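Local coordinates for protein serine protease pet (Escherichia coli, PDB 4OM9) that probably cleaves host proteins such as alpha-fodrin as a secreted serine protease, the passenger domain of an autotransporter enterotoxin of enteroaggregative strains, at residues 126-129 against 130-134. Sequence-based numbering, arbitrary orientation.
Sequences NNQN and IIDRY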
loop_
_atom_site.group_PDB
_atom_site.type_symbol
_atom_site.label_atom_id
_atom_site.label_comp_id
_atom_site.label_asym_id
_atom_site.label_seq_id
_atom_site.Cartn_x
_atom_site.Cartn_y
_atom_site.Cartn_z
ATOM N N ASN A 126 38.989 25.336 3.815
ATOM C CA ASN A 126 40.098 24.790 3.032
ATOM C C ASN A 126 39.722 23.444 2.405
ATOM O O ASN A 126 38.757 22.791 2.822
ATOM C CB ASN A 126 41.384 24.666 3.878
ATOM C CG ASN A 126 41.231 23.738 5.075
ATOM O OD1 ASN A 126 40.615 22.677 4.992
ATOM N ND2 ASN A 126 41.810 24.136 6.197
ATOM N N ASN A 127 40.490 23.045 1.399
ATOM C CA ASN A 127 40.204 21.845 0.626
ATOM C C ASN A 127 40.020 20.574 1.454
ATOM O O ASN A 127 39.087 19.797 1.202
ATOM C CB ASN A 127 41.308 21.629 -0.404
ATOM C CG ASN A 127 41.135 22.500 -1.622
ATOM O OD1 ASN A 127 40.374 23.463 -1.597
ATOM N ND2 ASN A 127 41.832 22.165 -2.699
ATOM N N GLN A 128 40.876 20.366 2.449
ATOM C CA GLN A 128 40.759 19.164 3.265
ATOM C C GLN A 128 39.435 19.122 4.063
ATOM O O GLN A 128 38.828 18.060 4.201
ATOM C CB GLN A 128 41.948 19.037 4.211
ATOM C CG GLN A 128 42.026 17.683 4.921
ATOM C CD GLN A 128 42.122 16.501 3.966
ATOM O OE1 GLN A 128 43.170 16.250 3.343
ATOM N NE2 GLN A 128 41.025 15.748 3.858
ATOM N N ASN A 129 38.998 20.273 4.574
ATOM C CA ASN A 129 37.771 20.356 5.357
ATOM C C ASN A 129 36.543 20.028 4.512
ATOM O O ASN A 129 35.635 19.325 4.953
ATOM C CB ASN A 129 37.612 21.750 5.978
ATOM C CG ASN A 129 38.249 21.857 7.358
ATOM O OD1 ASN A 129 38.953 20.952 7.812
ATOM N ND2 ASN A 129 38.005 22.977 8.027
ATOM N N ILE A 130 36.535 20.542 3.293
ATOM C CA ILE A 130 35.447 20.295 2.363
ATOM C C ILE A 130 35.406 18.813 1.944
ATOM O O ILE A 130 34.331 18.209 1.828
ATOM C CB ILE A 130 35.584 21.221 1.138
ATOM C CG1 ILE A 130 35.553 22.682 1.602
ATOM C CG2 ILE A 130 34.495 20.968 0.130
ATOM C CD1 ILE A 130 35.565 23.689 0.471
ATOM N N ILE A 131 36.582 18.234 1.738
ATOM C CA ILE A 131 36.694 16.834 1.371
ATOM C C ILE A 131 36.151 15.946 2.485
ATOM O O ILE A 131 35.356 15.047 2.228
ATOM C CB ILE A 131 38.156 16.450 1.058
ATOM C CG1 ILE A 131 38.608 17.127 -0.241
ATOM C CG2 ILE A 131 38.310 14.917 0.975
ATOM C CD1 ILE A 131 40.095 17.225 -0.402
ATOM N N ASP A 132 36.550 16.224 3.722
ATOM C CA ASP A 132 36.087 15.450 4.867
ATOM C C ASP A 132 34.579 15.630 5.139
ATOM O O ASP A 132 33.917 14.683 5.560
ATOM C CB ASP A 132 36.920 15.809 6.103
ATOM C CG ASP A 132 38.370 15.291 6.005
ATOM O OD1 ASP A 132 38.583 14.196 5.428
ATOM O OD2 ASP A 132 39.304 15.968 6.494
ATOM N N ARG A 133 34.033 16.820 4.869
ATOM C CA ARG A 133 32.613 17.076 5.111
ATOM C C ARG A 133 31.711 16.491 4.020
ATOM O O ARG A 133 30.601 16.038 4.298
ATOM C CB ARG A 133 32.338 18.585 5.239
ATOM C CG ARG A 133 30.847 18.909 5.408
ATOM C CD ARG A 133 30.578 20.334 5.863
ATOM N NE ARG A 133 31.221 20.649 7.133
ATOM C CZ ARG A 133 30.755 20.269 8.317
ATOM N NH1 ARG A 133 29.648 19.545 8.392
ATOM N NH2 ARG A 133 31.400 20.605 9.425
ATOM N N TYR A 134 32.180 16.494 2.778
ATOM C CA TYR A 134 31.329 16.080 1.673
ATOM C C TYR A 134 31.862 14.899 0.866
ATOM O O TYR A 134 31.273 14.523 -0.154
ATOM C CB TYR A 134 31.094 17.260 0.732
ATOM C CG TYR A 134 30.487 18.470 1.394
ATOM C CD1 TYR A 134 29.118 18.547 1.656
ATOM C CD2 TYR A 134 31.276 19.536 1.760
ATOM C CE1 TYR A 134 28.574 19.663 2.240
ATOM C CE2 TYR A 134 30.748 20.630 2.348
ATOM C CZ TYR A 134 29.407 20.698 2.591
ATOM O OH TYR A 134 28.916 21.833 3.190
#
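I130 sits one helical turn after N126 in the short helix 127-134, its N-H hydrogen-bonded to N126 O (N to O 3.2 Å) and its CG1 resting 3.4 Å from N126 O. With CG1 beside its own backbone N (chi1 -59°), the branched chain reaches back along the helix and also packs on F121 and E125, which suits an isoleucine on the buried side. N129 donates its backbone N-H to N126 OD1, N to OD1 2.9 Å, almost straight out from the side-chain carbonyl. N126 is thus the N-cap, where asparagine's short amide can curl forward to a first-turn N-H. N129 O accepts from R133 N at 3.0 Å, while R133, bent at chi3, makes a salt bridge through NH1 with D216. On the exposed side, glutamine is long and polar enough to cross a turn: bent at chi2 (59°), Q128 brings NE2 to D132 OD2 at 3.2 Å, a weak hydrogen bond with amide and carboxylate planes 26° apart. Q128 O accepts D132 N at 3.0 Å; OD2 of D132 also lies 3.1 Å from Q128 O, acceptor beside acceptor, which the amide probably eases. The chemistry implies a helix started by its asparagine cap and carried by main-chain bonds, the surface glutamine-aspartate pair probably adding modestly.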